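Local coordinates for malonyl CoA-acyl carrier protein transacylase (Mycobacterium tuberculosis, PDB 2QC3) that catalyses the transfer of the malonyl group from malonyl-CoA to holo acyl carrier protein, supplying malonyl-ACP for fatty acid biosynthesis, at residues A97-A102 against A220-N225; A122-T127 against E197-A202; L150-A155 against L169-K174; D204-A209 against T240-L245. One frame throughout, in Å; residues are numbered along the deposited sequence.

Contact 1. Residues A97-A102 against A220-N225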
loop_
_atom_site.group_PDB
_atom_site.type_symbol
_atom_site.label_atom_id
_atom_site.label_comp_id
_atom_site.label_asym_id
_atom_site.label_seq_id
_atom_site.Cartn_x
_atom_site.Cartn_y
_atom_site.Cartn_z
ATOM N N ALA A 97 -5.394 1.368 4.422
ATOM C CA ALA A 97 -6.435 0.351 4.361
ATOM C C ALA A 97 -6.169 -0.676 5.464
ATOM O O ALA A 97 -7.095 -1.121 6.150
ATOM C CB ALA A 97 -6.427 -0.325 2.986
ATOM N N ALA A 98 -4.902 -1.040 5.641
ATOM C CA ALA A 98 -4.518 -1.997 6.682
ATOM C C ALA A 98 -4.936 -1.473 8.053
ATOM O O ALA A 98 -5.394 -2.237 8.910
ATOM C CB ALA A 98 -3.013 -2.234 6.659
ATOM N N TYR A 99 -4.771 -0.169 8.262
ATOM C CA TYR A 99 -5.144 0.449 9.529
ATOM C C TYR A 99 -6.640 0.310 9.772
ATOM O O TYR A 99 -7.070 0.011 10.887
ATOM C CB TYR A 99 -4.753 1.930 9.535
ATOM C CG TYR A 99 -3.328 2.181 9.949
ATOM C CD1 TYR A 99 -2.307 1.317 9.557
ATOM C CD2 TYR A 99 -2.993 3.293 10.724
ATOM C CE1 TYR A 99 -0.994 1.548 9.921
ATOM C CE2 TYR A 99 -1.671 3.537 11.096
ATOM C CZ TYR A 99 -0.681 2.659 10.692
ATOM O OH TYR A 99 0.626 2.876 11.052
ATOM N N ALA A 100 -7.431 0.532 8.728
ATOM C CA ALA A 100 -8.877 0.412 8.845
ATOM C C ALA A 100 -9.241 -1.053 9.086
ATOM O O ALA A 100 -10.125 -1.361 9.881
ATOM C CB ALA A 100 -9.555 0.925 7.574
ATOM N N ILE A 101 -8.553 -1.960 8.401
ATOM C CA ILE A 101 -8.833 -3.375 8.580
ATOM C C ILE A 101 -8.553 -3.754 10.032
ATOM O O ILE A 101 -9.334 -4.471 10.652
ATOM C CB ILE A 101 -7.985 -4.231 7.613
ATOM C CG1 ILE A 101 -8.526 -4.061 6.187
ATOM C CG2 ILE A 101 -8.012 -5.706 8.035
ATOM C CD1 ILE A 101 -7.618 -4.627 5.090
ATOM N N ALA A 102 -7.454 -3.235 10.574
ATOM C CA ALA A 102 -7.066 -3.512 11.952
ATOM C C ALA A 102 -7.814 -2.660 12.976
ATOM O O ALA A 102 -7.452 -2.646 14.154
ATOM C CB ALA A 102 -5.558 -3.325 12.118
ATOM N N ALA A 220 -6.214 -5.818 15.990
ATOM C CA ALA A 220 -5.430 -6.952 15.526
ATOM C C ALA A 220 -3.967 -6.560 15.423
ATOM O O ALA A 220 -3.635 -5.377 15.468
ATOM C CB ALA A 220 -5.940 -7.421 14.172
ATOM N N THR A 221 -3.093 -7.554 15.305
ATOM C CA THR A 221 -1.665 -7.283 15.161
ATOM C C THR A 221 -1.505 -6.512 13.850
ATOM O O THR A 221 -1.808 -7.024 12.770
ATOM C CB THR A 221 -0.855 -8.587 15.075
ATOM O OG1 THR A 221 -1.163 -9.412 16.205
ATOM C CG2 THR A 221 0.637 -8.288 15.056
ATOM N N LEU A 222 -1.045 -5.275 13.958
ATOM C CA LEU A 222 -0.864 -4.412 12.798
ATOM C C LEU A 222 0.608 -4.074 12.615
ATOM O O LEU A 222 1.221 -3.436 13.477
ATOM C CB LEU A 222 -1.681 -3.125 12.986
ATOM C CG LEU A 222 -1.667 -2.034 11.903
ATOM C CD1 LEU A 222 -2.307 -2.541 10.606
ATOM C CD2 LEU A 222 -2.433 -0.836 12.416
ATOM N N LEU A 223 1.173 -4.510 11.495
ATOM C CA LEU A 223 2.577 -4.250 11.188
ATOM C C LEU A 223 2.742 -2.915 10.470
ATOM O O LEU A 223 1.787 -2.390 9.897
ATOM C CB LEU A 223 3.143 -5.366 10.309
ATOM C CG LEU A 223 3.052 -6.771 10.903
ATOM C CD1 LEU A 223 3.773 -7.754 9.988
ATOM C CD2 LEU A 223 3.679 -6.770 12.296
ATOM N N SER A 224 3.959 -2.380 10.507
ATOM C CA SER A 224 4.266 -1.111 9.865
ATOM C C SER A 224 5.426 -1.248 8.882
ATOM O O SER A 224 6.384 -1.976 9.138
ATOM C CB SER A 224 4.621 -0.057 10.924
ATOM O OG SER A 224 5.035 1.153 10.314
ATOM N N ASN A 225 5.326 -0.534 7.764
ATOM C CA ASN A 225 6.355 -0.528 6.724
ATOM C C ASN A 225 7.647 0.082 7.261
ATOM O O ASN A 225 8.713 -0.070 6.671
ATOM C CB ASN A 225 5.890 0.306 5.521
ATOM C CG ASN A 225 4.834 -0.390 4.691
ATOM O OD1 ASN A 225 4.223 0.231 3.821
ATOM N ND2 ASN A 225 4.620 -1.683 4.937
HETATM O O HOH W 1 3.272 2.720 9.237
#

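Contact 2. Residues A122-T127 against E197-A202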
loop_
_atom_site.group_PDB
_atom_site.type_symbol
_atom_site.label_atom_id
_atom_site.label_comp_id
_atom_site.label_asym_id
_atom_site.label_seq_id
_atom_site.Cartn_x
_atom_site.Cartn_y
_atom_site.Cartn_z
ATOM N N ALA A 122 1.113 14.562 -4.611
ATOM C CA ALA A 122 1.076 15.054 -5.990
ATOM C C ALA A 122 1.745 16.429 -5.991
ATOM O O ALA A 122 2.594 16.727 -6.827
ATOM C CB ALA A 122 -0.369 15.166 -6.465
ATOM N N LYS A 123 1.352 17.252 -5.025
ATOM C CA LYS A 123 1.893 18.594 -4.851
ATOM C C LYS A 123 3.409 18.532 -4.679
ATOM O O LYS A 123 4.154 19.291 -5.302
ATOM C CB LYS A 123 1.276 19.223 -3.607
ATOM C CG LYS A 123 0.785 20.642 -3.761
ATOM C CD LYS A 123 0.025 21.047 -2.509
ATOM C CE LYS A 123 -0.554 22.443 -2.624
ATOM N NZ LYS A 123 -1.187 22.891 -1.354
ATOM N N ALA A 124 3.859 17.616 -3.824
ATOM C CA ALA A 124 5.280 17.455 -3.551
ATOM C C ALA A 124 6.083 17.035 -4.780
ATOM O O ALA A 124 7.232 17.436 -4.933
ATOM C CB ALA A 124 5.485 16.446 -2.407
ATOM N N CYS A 125 5.481 16.231 -5.649
ATOM C CA CYS A 125 6.153 15.763 -6.858
ATOM C C CYS A 125 6.498 16.920 -7.787
ATOM O O CYS A 125 7.332 16.794 -8.680
ATOM C CB CYS A 125 5.264 14.769 -7.608
ATOM S SG CYS A 125 4.982 13.235 -6.723
ATOM N N ALA A 126 5.850 18.049 -7.565
ATOM C CA ALA A 126 6.071 19.230 -8.382
ATOM C C ALA A 126 7.242 20.087 -7.896
ATOM O O ALA A 126 7.782 20.900 -8.653
ATOM C CB ALA A 126 4.808 20.053 -8.402
ATOM N N THR A 127 7.653 19.899 -6.647
ATOM C CA THR A 127 8.735 20.715 -6.107
ATOM C C THR A 127 10.123 20.260 -6.536
ATOM O O THR A 127 11.094 20.987 -6.359
ATOM C CB THR A 127 8.672 20.787 -4.561
ATOM O OG1 THR A 127 8.950 19.499 -3.998
ATOM C CG2 THR A 127 7.284 21.246 -4.114
ATOM N N GLU A 197 12.683 11.870 1.281
ATOM C CA GLU A 197 12.587 13.232 1.781
ATOM C C GLU A 197 11.922 14.170 0.771
ATOM O O GLU A 197 11.394 15.217 1.146
ATOM C CB GLU A 197 13.980 13.755 2.150
ATOM C CG GLU A 197 14.539 13.141 3.424
ATOM C CD GLU A 197 13.810 13.609 4.680
ATOM O OE1 GLU A 197 12.557 13.639 4.683
ATOM O OE2 GLU A 197 14.496 13.935 5.676
ATOM N N PHE A 198 11.930 13.792 -0.506
ATOM C CA PHE A 198 11.318 14.632 -1.532
ATOM C C PHE A 198 9.808 14.779 -1.345
ATOM O O PHE A 198 9.186 15.667 -1.930
ATOM C CB PHE A 198 11.655 14.105 -2.935
ATOM C CG PHE A 198 13.117 14.238 -3.287
ATOM C CD1 PHE A 198 13.972 13.138 -3.225
ATOM C CD2 PHE A 198 13.651 15.483 -3.604
ATOM C CE1 PHE A 198 15.343 13.278 -3.466
ATOM C CE2 PHE A 198 15.015 15.640 -3.846
ATOM C CZ PHE A 198 15.867 14.536 -3.776
ATOM N N MET A 199 9.220 13.915 -0.521
ATOM C CA MET A 199 7.792 14.006 -0.243
ATOM C C MET A 199 7.570 14.908 0.973
ATOM O O MET A 199 6.438 15.184 1.336
ATOM C CB MET A 199 7.201 12.617 0.036
ATOM C CG MET A 199 7.151 11.701 -1.180
ATOM S SD MET A 199 6.162 12.428 -2.499
ATOM C CE MET A 199 7.438 13.188 -3.497
ATOM N N ALA A 200 8.659 15.372 1.585
ATOM C CA ALA A 200 8.583 16.219 2.777
ATOM C C ALA A 200 7.532 17.324 2.741
ATOM O O ALA A 200 6.857 17.561 3.735
ATOM C CB ALA A 200 9.954 16.826 3.083
ATOM N N PRO A 201 7.383 18.021 1.604
ATOM C CA PRO A 201 6.374 19.085 1.574
ATOM C C PRO A 201 4.934 18.597 1.728
ATOM O O PRO A 201 4.023 19.391 1.972
ATOM C CB PRO A 201 6.641 19.790 0.240
ATOM C CG PRO A 201 7.318 18.746 -0.595
ATOM C CD PRO A 201 8.200 18.021 0.377
ATOM N N ALA A 202 4.728 17.290 1.612
ATOM C CA ALA A 202 3.389 16.723 1.761
ATOM C C ALA A 202 3.066 16.408 3.224
ATOM O O ALA A 202 1.908 16.180 3.571
ATOM C CB ALA A 202 3.260 15.452 0.915
HETATM O O HOH W 2 10.267 17.134 -3.852
#

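Contact 3. Residues L150-A155 against L169-K174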
loop_
_atom_site.group_PDB
_atom_site.type_symbol
_atom_site.label_atom_id
_atom_site.label_comp_id
_atom_site.label_asym_id
_atom_site.label_seq_id
_atom_site.Cartn_x
_atom_site.Cartn_y
_atom_site.Cartn_z
ATOM N N LEU A 150 24.810 7.427 -5.909
ATOM C CA LEU A 150 24.046 8.317 -6.779
ATOM C C LEU A 150 23.006 9.170 -6.054
ATOM O O LEU A 150 22.181 9.826 -6.695
ATOM C CB LEU A 150 23.353 7.489 -7.861
ATOM C CG LEU A 150 24.299 6.641 -8.721
ATOM C CD1 LEU A 150 23.509 5.672 -9.608
ATOM C CD2 LEU A 150 25.175 7.575 -9.561
ATOM N N ASP A 151 23.041 9.161 -4.727
ATOM C CA ASP A 151 22.081 9.931 -3.937
ATOM C C ASP A 151 20.657 9.431 -4.120
ATOM O O ASP A 151 19.695 10.197 -4.027
ATOM C CB ASP A 151 22.144 11.423 -4.287
ATOM C CG ASP A 151 23.447 12.063 -3.858
ATOM O OD1 ASP A 151 24.011 11.636 -2.826
ATOM O OD2 ASP A 151 23.899 13.002 -4.539
ATOM N N LEU A 152 20.529 8.138 -4.392
ATOM C CA LEU A 152 19.224 7.526 -4.559
ATOM C C LEU A 152 18.873 6.784 -3.275
ATOM O O LEU A 152 19.748 6.250 -2.594
ATOM C CB LEU A 152 19.237 6.545 -5.728
ATOM C CG LEU A 152 19.442 7.176 -7.107
ATOM C CD1 LEU A 152 19.679 6.079 -8.141
ATOM C CD2 LEU A 152 18.228 8.025 -7.468
ATOM N N VAL A 153 17.589 6.749 -2.956
ATOM C CA VAL A 153 17.119 6.069 -1.763
ATOM C C VAL A 153 16.449 4.734 -2.091
ATOM O O VAL A 153 15.747 4.617 -3.101
ATOM C CB VAL A 153 16.071 6.941 -1.013
ATOM C CG1 VAL A 153 15.509 6.185 0.170
ATOM C CG2 VAL A 153 16.708 8.247 -0.550
ATOM N N PRO A 154 16.714 3.694 -1.280
ATOM C CA PRO A 154 16.055 2.417 -1.559
ATOM C C PRO A 154 14.690 2.601 -0.882
ATOM O O PRO A 154 14.453 2.108 0.226
ATOM C CB PRO A 154 16.946 1.395 -0.850
ATOM C CG PRO A 154 17.550 2.177 0.268
ATOM C CD PRO A 154 17.858 3.507 -0.370
ATOM N N ALA A 155 13.818 3.351 -1.554
ATOM C CA ALA A 155 12.492 3.670 -1.034
ATOM C C ALA A 155 11.630 2.445 -0.765
ATOM O O ALA A 155 10.697 2.502 0.026
ATOM C CB ALA A 155 11.773 4.649 -1.983
ATOM N N LEU A 169 15.155 12.378 -10.994
ATOM C CA LEU A 169 15.138 11.662 -12.264
ATOM C C LEU A 169 16.553 11.625 -12.788
ATOM O O LEU A 169 17.001 10.647 -13.395
ATOM C CB LEU A 169 14.223 12.390 -13.259
ATOM C CG LEU A 169 12.738 12.320 -12.900
ATOM C CD1 LEU A 169 11.931 13.296 -13.746
ATOM C CD2 LEU A 169 12.257 10.887 -13.104
ATOM N N THR A 170 17.256 12.719 -12.529
ATOM C CA THR A 170 18.630 12.864 -12.933
ATOM C C THR A 170 19.494 11.711 -12.417
ATOM O O THR A 170 20.302 11.138 -13.158
ATOM C CB THR A 170 19.168 14.236 -12.455
ATOM O OG1 THR A 170 18.831 15.234 -13.428
ATOM C CG2 THR A 170 20.642 14.216 -12.296
ATOM N N ALA A 171 19.318 11.361 -11.151
ATOM C CA ALA A 171 20.096 10.275 -10.574
ATOM C C ALA A 171 19.554 8.928 -11.063
ATOM O O ALA A 171 20.304 7.986 -11.260
ATOM C CB ALA A 171 20.050 10.356 -9.053
ATOM N N LEU A 172 18.246 8.841 -11.267
ATOM C CA LEU A 172 17.650 7.594 -11.742
ATOM C C LEU A 172 18.141 7.261 -13.145
ATOM O O LEU A 172 18.274 6.091 -13.503
ATOM C CB LEU A 172 16.123 7.692 -11.727
ATOM C CG LEU A 172 15.545 7.715 -10.312
ATOM C CD1 LEU A 172 14.095 8.168 -10.343
ATOM C CD2 LEU A 172 15.675 6.315 -9.706
ATOM N N GLU A 173 18.413 8.297 -13.934
ATOM C CA GLU A 173 18.903 8.115 -15.293
ATOM C C GLU A 173 20.335 7.599 -15.292
ATOM O O GLU A 173 20.696 6.734 -16.092
ATOM C CB GLU A 173 18.834 9.434 -16.065
ATOM C CG GLU A 173 17.426 9.868 -16.391
ATOM C CD GLU A 173 17.382 11.157 -17.188
ATOM O OE1 GLU A 173 17.964 11.203 -18.296
ATOM O OE2 GLU A 173 16.761 12.124 -16.710
ATOM N N LYS A 174 21.161 8.135 -14.406
ATOM C CA LYS A 174 22.536 7.671 -14.342
ATOM C C LYS A 174 22.541 6.208 -13.887
ATOM O O LYS A 174 23.454 5.458 -14.217
ATOM C CB LYS A 174 23.359 8.528 -13.376
ATOM C CG LYS A 174 23.535 9.978 -13.807
ATOM C CD LYS A 174 24.409 10.738 -12.816
ATOM C CE LYS A 174 24.853 12.073 -13.390
ATOM N NZ LYS A 174 25.803 12.755 -12.473
#

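Contact 4. Residues D204-A209 against T240-L245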
loop_
_atom_site.group_PDB
_atom_site.type_symbol
_atom_site.label_atom_id
_atom_site.label_comp_id
_atom_site.label_asym_id
_atom_site.label_seq_id
_atom_site.Cartn_x
_atom_site.Cartn_y
_atom_site.Cartn_z
ATOM N N ASP A 204 3.009 18.275 6.095
ATOM C CA ASP A 204 2.112 19.199 6.783
ATOM C C ASP A 204 0.641 18.878 6.594
ATOM O O ASP A 204 -0.101 18.727 7.563
ATOM C CB ASP A 204 2.381 20.638 6.329
ATOM C CG ASP A 204 3.596 21.239 7.002
ATOM O OD1 ASP A 204 3.925 22.404 6.710
ATOM O OD2 ASP A 204 4.221 20.547 7.830
ATOM N N GLY A 205 0.223 18.783 5.338
ATOM C CA GLY A 205 -1.162 18.491 5.046
ATOM C C GLY A 205 -1.560 17.102 5.498
ATOM O O GLY A 205 -2.630 16.911 6.079
ATOM N N PHE A 206 -0.699 16.124 5.235
ATOM C CA PHE A 206 -0.991 14.753 5.627
ATOM C C PHE A 206 -1.031 14.641 7.148
ATOM O O PHE A 206 -1.916 14.001 7.713
ATOM C CB PHE A 206 0.065 13.802 5.049
ATOM C CG PHE A 206 -0.270 12.348 5.220
ATOM C CD1 PHE A 206 -1.504 11.850 4.801
ATOM C CD2 PHE A 206 0.645 11.472 5.793
ATOM C CE1 PHE A 206 -1.821 10.495 4.953
ATOM C CE2 PHE A 206 0.337 10.116 5.950
ATOM C CZ PHE A 206 -0.902 9.630 5.525
ATOM N N ALA A 207 -0.071 15.278 7.808
ATOM C CA ALA A 207 0.004 15.242 9.264
ATOM C C ALA A 207 -1.217 15.898 9.907
ATOM O O ALA A 207 -1.763 15.381 10.878
ATOM C CB ALA A 207 1.289 15.927 9.741
ATOM N N ALA A 208 -1.649 17.031 9.361
ATOM C CA ALA A 208 -2.809 17.741 9.903
ATOM C C ALA A 208 -4.077 16.912 9.744
ATOM O O ALA A 208 -4.889 16.818 10.665
ATOM C CB ALA A 208 -2.972 19.086 9.211
ATOM N N ALA A 209 -4.247 16.309 8.573
ATOM C CA ALA A 209 -5.423 15.482 8.319
ATOM C C ALA A 209 -5.484 14.317 9.312
ATOM O O ALA A 209 -6.526 14.053 9.914
ATOM C CB ALA A 209 -5.392 14.951 6.884
ATOM N N THR A 240 3.489 6.855 13.131
ATOM C CA THR A 240 4.314 6.093 12.210
ATOM C C THR A 240 3.796 6.220 10.782
ATOM O O THR A 240 4.585 6.330 9.839
ATOM C CB THR A 240 4.362 4.614 12.622
ATOM O OG1 THR A 240 5.005 4.513 13.897
ATOM C CG2 THR A 240 5.126 3.782 11.600
ATOM N N LEU A 241 2.474 6.206 10.627
ATOM C CA LEU A 241 1.855 6.341 9.310
ATOM C C LEU A 241 2.238 7.678 8.671
ATOM O O LEU A 241 2.606 7.733 7.500
ATOM C CB LEU A 241 0.329 6.239 9.423
ATOM C CG LEU A 241 -0.490 6.573 8.166
ATOM C CD1 LEU A 241 -0.115 5.647 7.030
ATOM C CD2 LEU A 241 -1.964 6.460 8.465
ATOM N N VAL A 242 2.160 8.757 9.446
ATOM C CA VAL A 242 2.501 10.076 8.929
ATOM C C VAL A 242 3.970 10.102 8.522
ATOM O O VAL A 242 4.323 10.529 7.423
ATOM C CB VAL A 242 2.245 11.163 9.987
ATOM C CG1 VAL A 242 2.672 12.527 9.454
ATOM C CG2 VAL A 242 0.771 11.178 10.355
ATOM N N SER A 243 4.822 9.614 9.412
ATOM C CA SER A 243 6.251 9.579 9.160
ATOM C C SER A 243 6.632 8.739 7.934
ATOM O O SER A 243 7.574 9.076 7.220
ATOM C CB SER A 243 6.968 9.063 10.410
ATOM O OG SER A 243 8.363 9.064 10.219
ATOM N N GLN A 244 5.898 7.659 7.678
ATOM C CA GLN A 244 6.193 6.806 6.530
ATOM C C GLN A 244 6.134 7.553 5.208
ATOM O O GLN A 244 6.652 7.083 4.193
ATOM C CB GLN A 244 5.226 5.614 6.477
ATOM C CG GLN A 244 5.701 4.431 7.281
ATOM C CD GLN A 244 7.093 4.008 6.876
ATOM O OE1 GLN A 244 7.321 3.524 5.763
ATOM N NE2 GLN A 244 8.036 4.203 7.770
ATOM N N LEU A 245 5.498 8.719 5.222
ATOM C CA LEU A 245 5.369 9.519 4.019
ATOM C C LEU A 245 6.721 9.759 3.355
ATOM O O LEU A 245 6.840 9.703 2.139
ATOM C CB LEU A 245 4.703 10.855 4.355
ATOM C CG LEU A 245 3.992 11.562 3.201
ATOM C CD1 LEU A 245 2.909 10.647 2.632
ATOM C CD2 LEU A 245 3.363 12.860 3.698
#

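Contact 1. Residues A97-A102 against A220-N225
Two first torsions of different kind bring Tyr99 and Leu222 together. On the helix side Tyr99 carries CG anti to its own carbonyl carbon (chi1 -85°), which brings the ring nearer to segment 220-225 than its CB direction would suggest. From the other side Leu222 extends CG opposite its backbone N (chi1 180°), and its two methyls divide the work. CD2 sits over one face of the Tyr99 ring, 3.9 Å from the ring centroid and 24° off the normal, a CH-pi contact displaced toward the CD1-CE1 rim; the two side chains cross at roughly a right angle. CD1 meets the alanines: it lies 3.7 Å from Ala102 CB and 3.5 Å from the carbonyl oxygen Ala98 O, with Ala98 CB also in contact. Ala102, the first residue past helix 94-101, comes closest in backbone to Ala220, their CA atoms lying 5.2 Å apart. The polar end of Tyr99 is held by a hydrogen bond to Ala237 O, while a water donates to Tyr99 OH (3.2 Å) and also bonds Ser224 OG (2.6 Å). Asn225, at the end of the same segment, bonds Ser92 N and Gly90 O at what is probably the nucleophile elbow. No direct hydrogen bond joins 97-102 to 220-225; the chemistry is therefore chiefly dispersion between methyls and an aromatic face, to which the water between Tyr99 OH and Ser224 OG adds an indirect polar link.

Contact 2. Residues A122-T127 against E197-A202
The ring of Phe198 meets a water at its edge, in its plane; the backbone carbonyl of the same residue comes closer to the helix, Phe198 O lying 3.8 Å from Ala124 CB. The other ring, that of Pro201, approaches with its CG, 3.5 Å from Ala124 CB, closer than two such carbons normally pack. The methyl of Ala124 takes most of the contacts: it also meets Met199 CE and, at 4.1 Å, Ala202 CB. Met199 starts out pointing away from the helix, but bends at chi2 (-59°) and again at chi3 (96°), and this double bend brings the CE methyl against both Ala124 CB and Cys125 SG, 4.1 Å from the sulfur. The segments are the C-terminal end of helix 107-125 and the 3-10 turn with its following residues that leads into helix 203-211. This turn follows closely on His195, active-site residue by similarity, and the Met199 side chain lies about 6 Å from that of His195; Met121, one turn back on the helix, touches Met199 as well. Thr127 turns back on the residues just before it: OG1 donates to Ala124 O at 2.8 Å, in the carbonyl plane on a lone pair, while Thr127 N bonds the same oxygen. The water at the Phe198 ring edge, placed to donate to Thr127 OG1 (2.7 Å) or Phe198 O, probably bridges the two segments where they share no direct hydrogen bond.

Contact 3. Residues L150-A155 against L169-K174
Leu152 and Ala171 make the closest side-chain contact, Leu152 CD2 standing 3.4 Å from Ala171 CB, tighter than usual for two carbons. Leu152 holds CG anti to its carbonyl carbon (chi1 -66°) and extends through chi2 (170°), so that both methyls pack on Ala171: CD2 reaches its CB, while CD1 lies 3.7 Å from Ala171 O. Leu172 has nearly the same torsions. Although its CB points away from segment 150-155, its end swings back, and CD2 comes to 3.8 Å from Leu152 CD2, the two side chains crossing at an oblique angle. Leu150 contributes in two ways, with its carbonyl oxygen close to Ala171 CB and with its CD2 4.3 Å from Lys174 CB; from there the lysine runs outward in an almost fully extended chain. Leu175, one residue beyond Lys174, touches both Leu150 and Leu152. Asp151, with positive phi (65°), is the C-prime residue of a Schellman motif in which Leu152 N returns to Leu147 O. The arrangement is that of a helix-ending Schellman turn leading into strand 153-159, whose entry packs through leucines and an alanine on helix 169-177, away from the active site.

Contact 4. Residues D204-A209 against T240-L245
Phe206 and Leu245 meet first at the root of the aromatic side chain, where Phe206 CB lies 3.7 Å from Leu245 CD2. From CB the chain leaves opposite the backbone N (chi1 -171°), which carries the ring off helix 203-211 toward segment 240-245 and keeps CG near the same Leu245 methyl. Phe206 CD2 then touches Leu245 CD2 on one flank and Val242 CA on another. The next atom, CE2, is 3.6 Å from Leu241 O, which lies at the ring edge in the ring plane, and 3.7 Å from Val242 CA, an oblique approach. At the tip, CZ reaches Leu241 CG at 4.1 Å, the two side chains crossing at about a right angle. Beside this ring Ala207 CB packs on Val242 CG1 (3.7 Å), close to the point of nearest backbone approach, where Ala207 CA and Val242 CA are 5.7 Å apart. Leu113 and Arg117 of helix 107-125 also touch Phe206, and Arg117 and Met121 touch Leu245. Gln244 O, next to Leu245, accepts a hydrogen bond from His195 ND1, so segment 240-245 is tied to the probable active-site histidine. Across the two segments no hydrogen bond forms: the contact rests on dispersion, with the weakly positive ring edge probably favoured by the carbonyl oxygen beside it.

Overall arrangement
From the N terminus, helix 94-101 opens contact 1, whose loop closes only at strand 221-222, the edge strand of the parallel sheet. Within that span helix 107-125 opens contact 2, closed by the turn before helix 203-211. Contact 3 closes a short loop through strands 153-159 and 162-166 inside contact 2, tying the mixed sheet to helix 169-177. Contact 4 opens at 204-209, before contact 1 closes, and ends at 240-245, so the two cross. They touch at Tyr99 and Leu241, while contacts 2 and 4 meet where Met199 and Ala202 pack on Leu245. Contact 3 touches none of the others, its centre about 30 Å from that of contact 1.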